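PDB 6XSO: cellulase from Uncultured bacterium, which hydrolyses internal beta-1,4 bonds of cellulose and probably of related polysaccharides such as xylan, as a broad-specificity endoglucanase of glycoside hydrolase subfamily GH5_4. Local coordinates for residues D40-T45 against T84-M89; T125-D130 against E175-L180; A138-Y143 against A202-N207; W183-F188 against A245-P250. All coordinates share one frame; numbering follows the deposited sequence.

Interaction 1: residues D40-T45 against T84-M89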
# COMPACT_ATOMS: atom_id res chain seq x y z
N ASP A 40 9.11 -6.28 3.03
CA ASP A 40 9.16 -5.07 3.84
C ASP A 40 9.88 -5.26 5.17
O ASP A 40 10.18 -4.26 5.84
CB ASP A 40 7.73 -4.56 4.10
CG ASP A 40 6.72 -5.68 4.50
OD1 ASP A 40 6.75 -6.79 3.92
OD2 ASP A 40 5.87 -5.42 5.39
N ALA A 41 10.19 -6.48 5.57
CA ALA A 41 10.87 -6.69 6.83
C ALA A 41 12.24 -6.03 6.82
O ALA A 41 12.91 -5.95 5.79
CB ALA A 41 11.05 -8.19 7.11
N ASN A 42 12.66 -5.55 7.99
CA ASN A 42 13.94 -4.86 8.11
C ASN A 42 14.38 -4.88 9.56
O ASN A 42 13.54 -4.96 10.47
CB ASN A 42 13.84 -3.42 7.57
CG ASN A 42 12.99 -2.51 8.45
OD1 ASN A 42 13.54 -1.70 9.21
ND2 ASN A 42 11.67 -2.63 8.35
N ASP A 43 15.68 -4.77 9.76
CA ASP A 43 16.26 -4.69 11.10
C ASP A 43 17.49 -3.80 10.99
O ASP A 43 18.52 -4.22 10.47
CB ASP A 43 16.63 -6.07 11.60
CG ASP A 43 17.20 -6.06 13.01
OD1 ASP A 43 17.58 -4.97 13.50
OD2 ASP A 43 17.28 -7.15 13.61
N ALA A 44 17.38 -2.55 11.47
CA ALA A 44 18.46 -1.59 11.28
C ALA A 44 19.75 -2.00 11.98
O ALA A 44 20.81 -1.44 11.66
CB ALA A 44 18.02 -0.21 11.76
N THR A 45 19.69 -2.94 12.93
CA THR A 45 20.88 -3.37 13.64
C THR A 45 21.67 -4.41 12.88
O THR A 45 22.74 -4.82 13.34
CB THR A 45 20.53 -3.96 15.02
OG1 THR A 45 19.92 -5.25 14.86
CG2 THR A 45 19.61 -3.02 15.78
N THR A 84 10.75 -2.91 1.47
CA THR A 84 11.62 -1.96 2.15
C THR A 84 13.00 -2.02 1.52
O THR A 84 13.59 -3.10 1.41
CB THR A 84 11.67 -2.25 3.65
OG1 THR A 84 10.35 -2.11 4.21
CG2 THR A 84 12.66 -1.29 4.35
N TRP A 85 13.52 -0.86 1.12
CA TRP A 85 14.68 -0.81 0.24
C TRP A 85 15.99 -0.40 0.90
O TRP A 85 17.05 -0.71 0.35
CB TRP A 85 14.41 0.12 -0.95
CG TRP A 85 13.21 -0.29 -1.75
CD1 TRP A 85 11.92 0.09 -1.53
CD2 TRP A 85 13.18 -1.15 -2.90
NE1 TRP A 85 11.08 -0.50 -2.46
CE2 TRP A 85 11.83 -1.26 -3.32
CE3 TRP A 85 14.16 -1.85 -3.62
CZ2 TRP A 85 11.45 -2.00 -4.42
CZ3 TRP A 85 13.77 -2.62 -4.71
CH2 TRP A 85 12.41 -2.70 -5.08
N TYR A 86 15.96 0.27 2.06
CA TYR A 86 17.14 0.97 2.53
C TYR A 86 18.29 0.04 2.89
O TYR A 86 19.47 0.45 2.82
CB TYR A 86 16.81 1.90 3.71
CG TYR A 86 16.57 1.23 5.06
CD1 TYR A 86 17.60 1.10 5.99
CD2 TYR A 86 15.31 0.77 5.42
CE1 TYR A 86 17.38 0.50 7.22
CE2 TYR A 86 15.09 0.18 6.65
CZ TYR A 86 16.13 0.05 7.55
OH TYR A 86 15.93 -0.53 8.77
N GLN A 87 18.01 -1.20 3.30
CA GLN A 87 19.06 -2.16 3.59
C GLN A 87 19.56 -2.86 2.34
O GLN A 87 20.39 -3.77 2.43
CB GLN A 87 18.61 -3.19 4.63
CG GLN A 87 18.03 -2.54 5.89
CD GLN A 87 17.97 -3.48 7.07
OE1 GLN A 87 16.96 -4.14 7.29
NE2 GLN A 87 19.07 -3.57 7.82
N GLU A 88 19.07 -2.43 1.17
CA GLU A 88 19.44 -2.99 -0.12
C GLU A 88 20.02 -1.94 -1.05
O GLU A 88 20.17 -2.20 -2.25
CB GLU A 88 18.22 -3.69 -0.76
CG GLU A 88 17.61 -4.81 0.09
CD GLU A 88 18.53 -6.02 0.32
OE1 GLU A 88 19.57 -6.17 -0.36
OE2 GLU A 88 18.21 -6.84 1.19
N MET A 89 20.38 -0.77 -0.52
CA MET A 89 20.88 0.36 -1.28
C MET A 89 22.28 0.70 -0.81
O MET A 89 22.57 0.67 0.39
CB MET A 89 19.99 1.59 -1.05
CG MET A 89 18.60 1.46 -1.63
SD MET A 89 17.38 2.64 -0.99
CE MET A 89 18.04 4.17 -1.63
O HOH W 1 15.51 -4.91 5.10
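Gln87 grips the backbone of Asp43 with both ends of its side-chain amide. From CB the chain turns with CG beside the backbone N of Gln87 (chi1 -52°), which lays CG over the rim of one face of the Tyr86 ring, 3.4 Å above its plane. Extended beyond CG, the chain carries CD to 3.5 Å from Asp43 O. There the amide divides: Gln87 OE1 accepts from Asp43 N at 2.9 Å with an N-H...O angle of 156°, and Gln87 NE2 donates to Asp43 O at 2.8 Å, meeting that carbonyl from above its plane. A water bridges as well, donating to Gln87 OE1 at 2.7 Å and to Ala41 O. With a leucine here, Asp43 N and Asp43 O would probably both lose their mates and the loop be freer to swing away. Beside this clasp, Tyr86 OH donates to Asn42 OD1 at 2.7 Å; the oxygen lies at the ring edge, in its plane, while the amide and ring planes stand 70° apart. Further along, Thr84 OG1 donates to Asp40 O at 2.7 Å and itself accepts from His123 N. The contact ties the loop that follows strand 31-34 to the loop that follows strand 78-81, neighbours in the parallel barrel; beyond them the chain runs into helices 51-55 and 97-111.

Interaction 2: residues T125-D130 against E175-L180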
# COMPACT_ATOMS: atom_id res chain seq x y z
N THR A 125 9.72 4.63 5.01
CA THR A 125 8.91 5.57 5.76
C THR A 125 8.56 4.96 7.12
O THR A 125 8.70 3.75 7.35
CB THR A 125 7.58 5.88 5.06
OG1 THR A 125 6.74 4.71 5.06
CG2 THR A 125 7.78 6.37 3.64
N GLY A 126 8.06 5.82 8.01
CA GLY A 126 7.37 5.37 9.20
C GLY A 126 7.93 5.96 10.48
O GLY A 126 8.78 6.85 10.49
N ALA A 127 7.41 5.45 11.60
CA ALA A 127 7.75 5.98 12.90
C ALA A 127 9.12 5.50 13.37
O ALA A 127 9.39 4.29 13.39
CB ALA A 127 6.68 5.56 13.91
N ASP A 128 9.97 6.44 13.75
CA ASP A 128 11.25 6.10 14.35
C ASP A 128 11.04 5.28 15.62
O ASP A 128 10.12 5.55 16.40
CB ASP A 128 12.00 7.36 14.77
CG ASP A 128 12.23 8.32 13.63
OD1 ASP A 128 12.36 7.86 12.48
OD2 ASP A 128 12.31 9.53 13.94
N LYS A 129 11.93 4.32 15.85
CA LYS A 129 11.84 3.50 17.05
C LYS A 129 13.19 2.83 17.28
O LYS A 129 13.63 2.03 16.45
CB LYS A 129 10.74 2.44 16.88
CG LYS A 129 10.62 1.42 17.99
CD LYS A 129 10.34 2.07 19.34
CE LYS A 129 9.67 1.08 20.29
NZ LYS A 129 10.12 -0.32 20.06
N ASP A 130 13.83 3.17 18.40
CA ASP A 130 15.10 2.57 18.81
C ASP A 130 16.11 2.78 17.70
O ASP A 130 16.35 3.94 17.33
CB ASP A 130 14.84 1.12 19.24
CG ASP A 130 13.92 1.03 20.43
OD1 ASP A 130 14.02 1.89 21.33
OD2 ASP A 130 13.08 0.10 20.46
N GLU A 175 3.73 4.96 4.72
CA GLU A 175 3.13 5.72 5.82
C GLU A 175 4.15 6.78 6.23
O GLU A 175 4.90 6.62 7.19
CB GLU A 175 2.72 4.80 6.99
CG GLU A 175 1.48 3.97 6.67
CD GLU A 175 1.05 3.04 7.77
OE1 GLU A 175 1.78 2.84 8.75
OE2 GLU A 175 -0.07 2.49 7.66
N MET A 176 4.20 7.87 5.46
CA MET A 176 5.20 8.91 5.68
C MET A 176 4.70 9.85 6.78
O MET A 176 3.58 10.38 6.69
CB MET A 176 5.43 9.70 4.39
CG MET A 176 6.73 10.46 4.43
SD MET A 176 6.96 11.68 3.14
CE MET A 176 6.59 10.77 1.64
N LEU A 177 5.53 10.07 7.78
CA LEU A 177 5.20 10.88 8.95
C LEU A 177 6.14 12.07 9.04
O LEU A 177 7.22 12.09 8.43
CB LEU A 177 5.34 10.06 10.24
CG LEU A 177 4.69 8.67 10.25
CD1 LEU A 177 4.88 7.99 11.60
CD2 LEU A 177 3.22 8.74 9.89
N ASP A 178 5.73 13.08 9.81
CA ASP A 178 6.56 14.23 10.10
C ASP A 178 7.70 13.82 11.03
O ASP A 178 7.83 12.66 11.43
CB ASP A 178 5.70 15.39 10.63
CG ASP A 178 5.07 15.09 11.97
OD1 ASP A 178 5.55 14.20 12.70
OD2 ASP A 178 4.07 15.76 12.32
N LYS A 179 8.55 14.79 11.37
CA LYS A 179 9.70 14.46 12.19
C LYS A 179 9.33 14.15 13.63
O LYS A 179 10.20 13.70 14.38
CB LYS A 179 10.75 15.59 12.15
CG LYS A 179 10.41 16.83 12.93
CD LYS A 179 11.49 17.88 12.76
CE LYS A 179 11.07 19.18 13.39
NZ LYS A 179 12.14 20.23 13.22
N LEU A 180 8.08 14.40 14.02
CA LEU A 180 7.56 14.05 15.33
C LEU A 180 6.86 12.71 15.32
O LEU A 180 6.33 12.29 16.35
CB LEU A 180 6.55 15.11 15.78
CG LEU A 180 7.01 16.56 15.64
CD1 LEU A 180 5.85 17.51 15.94
CD2 LEU A 180 8.19 16.88 16.53
O HOH W 2 8.23 8.79 7.80
O HOH W 3 12.35 12.37 13.33
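Thr125 OG1 accepts from Glu175 N at 3.0 Å, the one direct hydrogen bond between 125-130 and 175-180, with an N-H...O angle of 156°. The hydroxyl lies between the backbone N and the carbonyl carbon of its own residue (chi1 68°), and it also bonds His122 O. The side chains of Thr125 and Met176 cross at about a right angle, with Thr125 CG2 4.1 Å from Met176 CB. Next door, Gly126 CA points a hydrogen at Glu175 O over 3.4 Å. At the backbone angles of Gly126 a beta carbon would collide with the carbonyl O of Thr125, so the position suits glycine. Leu177 CD1 packs against the following residue, 3.6 Å from Ala127 N and 3.8 Å from Ala127 CB. A water accepts from Gly126 N and from Leu177 N, each at 3.0 Å. A second water donates to Asp128 OD2 and to Lys179 O.

Outward of this layer, Lys137 makes a salt bridge with Asp128 OD1, and Ser134 OG bonds Gly126 O. Met176 leans on Ile206 and Tyr209 of helix 196-219, while His269 ND1 bonds Glu175 OE2. Two loops at the strand ends of a TIM barrel are joined by one hydroxyl-amide bond, two bridging waters and methyl contacts. Gly126 N and Leu177 N, one from each loop, share one water acceptor, which links the two backbones.

Interaction 3: residues A138-Y143 against A202-N207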
# COMPACT_ATOMS: atom_id res chain seq x y z
N ALA A 138 7.88 13.23 6.03
CA ALA A 138 7.01 14.33 5.61
C ALA A 138 7.47 15.59 6.31
O ALA A 138 6.90 16.05 7.30
CB ALA A 138 5.55 14.00 5.92
N ASP A 139 8.57 16.12 5.79
CA ASP A 139 9.27 17.28 6.34
C ASP A 139 9.96 17.89 5.14
O ASP A 139 10.66 17.16 4.42
CB ASP A 139 10.28 16.84 7.39
CG ASP A 139 11.08 18.00 7.95
OD1 ASP A 139 11.97 18.55 7.24
OD2 ASP A 139 10.80 18.42 9.09
N GLU A 140 9.70 19.17 4.85
CA GLU A 140 10.16 19.72 3.58
C GLU A 140 11.69 19.78 3.51
O GLU A 140 12.26 19.68 2.42
CB GLU A 140 9.54 21.10 3.32
CG GLU A 140 9.72 21.54 1.87
CD GLU A 140 8.93 22.77 1.53
OE1 GLU A 140 8.12 23.20 2.36
OE2 GLU A 140 9.18 23.30 0.42
N ALA A 141 12.37 19.94 4.64
CA ALA A 141 13.83 19.86 4.61
C ALA A 141 14.30 18.44 4.27
O ALA A 141 15.26 18.25 3.52
CB ALA A 141 14.43 20.35 5.94
N ASN A 142 13.63 17.43 4.81
CA ASN A 142 13.95 16.06 4.44
C ASN A 142 13.70 15.83 2.95
O ASN A 142 14.53 15.22 2.26
CB ASN A 142 13.08 15.12 5.29
CG ASN A 142 13.29 13.64 4.96
OD1 ASN A 142 12.77 13.14 3.96
ND2 ASN A 142 14.02 12.93 5.81
N TYR A 143 12.56 16.31 2.45
CA TYR A 143 12.29 16.19 1.02
C TYR A 143 13.39 16.85 0.19
O TYR A 143 13.90 16.26 -0.76
CB TYR A 143 10.91 16.77 0.65
CG TYR A 143 10.73 16.79 -0.85
CD1 TYR A 143 10.64 15.61 -1.59
CD2 TYR A 143 10.66 17.99 -1.54
CE1 TYR A 143 10.50 15.64 -2.97
CE2 TYR A 143 10.51 18.02 -2.91
CZ TYR A 143 10.43 16.85 -3.62
OH TYR A 143 10.31 16.93 -5.00
N ALA A 202 4.95 19.43 6.25
CA ALA A 202 4.66 18.02 6.02
C ALA A 202 3.86 17.81 4.75
O ALA A 202 4.20 16.93 3.95
CB ALA A 202 3.90 17.48 7.23
N TYR A 203 2.83 18.63 4.52
CA TYR A 203 2.05 18.47 3.30
C TYR A 203 2.82 18.91 2.07
O TYR A 203 2.69 18.30 1.01
CB TYR A 203 0.67 19.13 3.44
CG TYR A 203 -0.11 18.53 4.59
CD1 TYR A 203 -0.40 17.17 4.64
CD2 TYR A 203 -0.56 19.31 5.63
CE1 TYR A 203 -1.09 16.63 5.70
CE2 TYR A 203 -1.26 18.77 6.69
CZ TYR A 203 -1.52 17.42 6.73
OH TYR A 203 -2.20 16.86 7.79
N ASN A 204 3.68 19.93 2.19
CA ASN A 204 4.56 20.26 1.08
C ASN A 204 5.47 19.08 0.74
O ASN A 204 5.74 18.81 -0.44
CB ASN A 204 5.43 21.47 1.43
CG ASN A 204 4.68 22.79 1.33
OD1 ASN A 204 3.51 22.84 0.92
ND2 ASN A 204 5.35 23.87 1.71
N ALA A 205 5.98 18.39 1.76
CA ALA A 205 6.86 17.24 1.54
C ALA A 205 6.11 16.06 0.91
O ALA A 205 6.61 15.44 -0.03
CB ALA A 205 7.51 16.80 2.85
N ILE A 206 4.93 15.73 1.45
CA ILE A 206 4.10 14.69 0.83
C ILE A 206 3.91 15.00 -0.64
O ILE A 206 4.09 14.14 -1.51
CB ILE A 206 2.75 14.57 1.56
CG1 ILE A 206 2.93 13.96 2.95
CG2 ILE A 206 1.78 13.74 0.67
CD1 ILE A 206 3.23 12.49 2.96
N ASN A 207 3.50 16.23 -0.94
CA ASN A 207 3.20 16.58 -2.32
C ASN A 207 4.45 16.58 -3.18
O ASN A 207 4.38 16.17 -4.34
CB ASN A 207 2.47 17.92 -2.37
CG ASN A 207 1.11 17.86 -1.73
OD1 ASN A 207 0.50 16.78 -1.62
ND2 ASN A 207 0.61 19.00 -1.28
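Asp139, whose backbone N lies 3.2 Å from Ala205 CB, offers OD1 to two amides at once: Asn142 N donates to it at 3.1 Å, reaching it on the anti side close to the carboxylate plane, and Ala141 N adds a weak bond. This makes Asp139 the N-cap of helix 140-161, which starts right where helix 196-219 passes.

Across the contact the fit is made by methyls. Ala205 CB presses against the Asp139 peptide and also meets Tyr143 CB at 4.0 Å. Ala138 O receives a CA-H...O contact from Ala202 CA at 3.2 Å, and Ala138 CB rests against Ile206 CG1 at 4.0 Å. Tyr143 sends its hydroxyl on to Ser212, and its ring meets that of Tyr209 edge-to-face.

Glu140 has CG anti to its own backbone N (chi1 -165°), and the extended chain beyond CG carries OE1 to Asn204. Asn204 ND2 donates to Glu140 OE1 at 2.9 Å with an N-H...O angle of 165°. The oxygen lies in the amide plane of Asn204, yet the N-H comes in from above the carboxylate, the two planes being 85° apart. Glu140 N also bonds Ser201 OG. Small alanines let the turn before helix 140-161 settle directly on helix 196-219. The interior is methyl against backbone; the one hydrogen bond between 138-143 and 202-207 lies at the margin, where a probably ionised carboxylate accepts from a neutral amide.

Interaction 4: residues W183-F188 against A245-P250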
# COMPACT_ATOMS: atom_id res chain seq x y z
N TRP A 183 0.91 10.47 14.00
CA TRP A 183 -0.19 9.79 13.34
C TRP A 183 -1.38 10.75 13.20
O TRP A 183 -1.38 11.86 13.74
CB TRP A 183 -0.57 8.50 14.09
CG TRP A 183 0.57 7.51 14.06
CD1 TRP A 183 1.43 7.22 15.08
CD2 TRP A 183 1.00 6.74 12.94
NE1 TRP A 183 2.37 6.31 14.66
CE2 TRP A 183 2.12 5.99 13.35
CE3 TRP A 183 0.51 6.56 11.64
CZ2 TRP A 183 2.78 5.11 12.50
CZ3 TRP A 183 1.18 5.70 10.79
CH2 TRP A 183 2.30 4.98 11.22
N CYS A 184 -2.40 10.30 12.45
CA CYS A 184 -3.70 10.95 12.35
C CYS A 184 -3.68 12.16 11.42
O CYS A 184 -4.46 12.23 10.47
CB CYS A 184 -4.27 11.35 13.72
SG CYS A 184 -4.34 10.00 14.91
N PHE A 185 -2.79 13.11 11.69
CA PHE A 185 -2.61 14.27 10.83
C PHE A 185 -1.26 14.90 11.16
O PHE A 185 -0.71 14.70 12.25
CB PHE A 185 -3.78 15.27 10.97
CG PHE A 185 -4.00 15.77 12.37
CD1 PHE A 185 -3.28 16.84 12.88
CD2 PHE A 185 -4.95 15.15 13.19
CE1 PHE A 185 -3.50 17.29 14.18
CE2 PHE A 185 -5.17 15.61 14.49
CZ PHE A 185 -4.44 16.67 14.98
N ALA A 186 -0.71 15.65 10.20
CA ALA A 186 0.61 16.22 10.39
C ALA A 186 0.62 17.16 11.59
O ALA A 186 -0.26 18.03 11.73
CB ALA A 186 1.08 16.95 9.14
N SER A 187 1.61 16.98 12.46
CA SER A 187 1.89 17.76 13.68
C SER A 187 1.03 17.39 14.89
O SER A 187 1.13 18.04 15.92
CB SER A 187 1.89 19.28 13.45
OG SER A 187 0.59 19.85 13.51
N PHE A 188 0.23 16.31 14.80
CA PHE A 188 -0.57 15.87 15.95
C PHE A 188 0.28 15.60 17.18
O PHE A 188 -0.19 15.81 18.31
CB PHE A 188 -1.38 14.63 15.53
CG PHE A 188 -2.20 13.99 16.63
CD1 PHE A 188 -3.13 14.73 17.35
CD2 PHE A 188 -2.06 12.65 16.91
CE1 PHE A 188 -3.89 14.14 18.34
CE2 PHE A 188 -2.82 12.05 17.90
CZ PHE A 188 -3.72 12.80 18.62
N ALA A 245 -10.34 18.96 14.48
CA ALA A 245 -10.64 19.69 13.25
C ALA A 245 -9.61 19.51 12.15
O ALA A 245 -9.84 20.00 11.04
CB ALA A 245 -10.73 21.20 13.55
N HIS A 246 -8.48 18.83 12.42
CA HIS A 246 -7.44 18.62 11.41
C HIS A 246 -7.49 17.23 10.79
O HIS A 246 -6.66 16.93 9.93
CB HIS A 246 -6.05 18.84 12.01
CG HIS A 246 -5.84 20.25 12.46
ND1 HIS A 246 -5.65 21.28 11.57
CD2 HIS A 246 -5.81 20.80 13.69
CE1 HIS A 246 -5.52 22.41 12.24
NE2 HIS A 246 -5.59 22.15 13.53
N LEU A 247 -8.46 16.41 11.16
CA LEU A 247 -8.46 15.02 10.70
C LEU A 247 -8.60 14.92 9.19
O LEU A 247 -8.10 13.97 8.60
CB LEU A 247 -9.57 14.24 11.39
CG LEU A 247 -9.28 13.89 12.84
CD1 LEU A 247 -10.53 13.37 13.49
CD2 LEU A 247 -8.18 12.87 12.89
N LYS A 248 -9.26 15.88 8.54
CA LYS A 248 -9.38 15.79 7.09
C LYS A 248 -8.18 16.36 6.36
O LYS A 248 -8.11 16.21 5.14
CB LYS A 248 -10.63 16.51 6.59
CG LYS A 248 -11.96 15.95 7.14
CD LYS A 248 -12.25 14.58 6.60
CE LYS A 248 -13.66 14.10 7.00
NZ LYS A 248 -13.78 13.73 8.45
N ASP A 249 -7.26 17.02 7.06
CA ASP A 249 -6.14 17.66 6.38
C ASP A 249 -5.31 16.70 5.52
O ASP A 249 -4.90 17.10 4.43
CB ASP A 249 -5.25 18.43 7.37
CG ASP A 249 -5.96 19.62 8.03
OD1 ASP A 249 -7.17 19.84 7.84
OD2 ASP A 249 -5.26 20.37 8.76
N PRO A 250 -5.02 15.46 5.94
CA PRO A 250 -4.31 14.54 5.02
C PRO A 250 -5.02 14.33 3.70
O PRO A 250 -4.38 14.07 2.67
CB PRO A 250 -4.19 13.24 5.84
CG PRO A 250 -4.13 13.75 7.26
CD PRO A 250 -5.17 14.88 7.28
O HOH W 4 -6.95 11.56 9.38
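Apolar packing round the Phe185 ring, with His246 CB set on one of its faces, joins the loop after strand 168-171 to the turn that leads into helix 249-252. His246 CB stands 3.6 Å from the ring centroid and 14° off the normal, a CH-pi contact. Phe188 CB lies over the opposite face, toward its rim, and at the edge Leu247 CD2 comes to 4.0 Å from Phe185 CD2. The ring owes this place to chi1 of 57°, which sets CG between the backbone N and the carbonyl carbon. Next to it, Pro250 CG lies 3.6 Å from Cys184 O.

Two turns shape the surfaces: a type II turn from Phe185 to Phe188 folds Phe188 back against the ring, and a type I turn from His246 to Asp249 leads the chain to Pro250 of helix 249-252. In the TIM barrel these loops follow adjacent strands, 168-171 and 229-232. An alanine in place of Phe185 would probably leave a gap between His246 CB and Phe188 CB and let the two loops shift against each other. The imidazole is held within its own segment: His246 ND1 donates to Asp249 OD2 at 3.0 Å (159°), in the ring plane but from above the carboxylate; Tyr194 stacks on it. A water donates to Cys184 O and to Leu247 O, each at 2.8 Å.

How the interactions relate
All four contacts belong to one eight-stranded TIM barrel and join loops and helices that follow neighbouring strands. Interaction 1 comes first along the chain, linking the loops after strands 31-34 and 78-81; the segments of 2 and 3 alternate, and interaction 4 follows 2. Interactions 2, 3 and 4 form a connected patch with centres 12 to 15 Å apart: Leu177 O lies 2.7 Å from Ala138 N, Asp178 OD2 2.7 Å from Ser187 N, and Tyr203 OH 3.1 Å from Ala186 N, each a probable hydrogen bond. Interaction 1 stands apart, about 28 Å from interaction 4 between centres. The loops and helices after strands 116-119, 168-171 and 229-232 are thus in continuous contact.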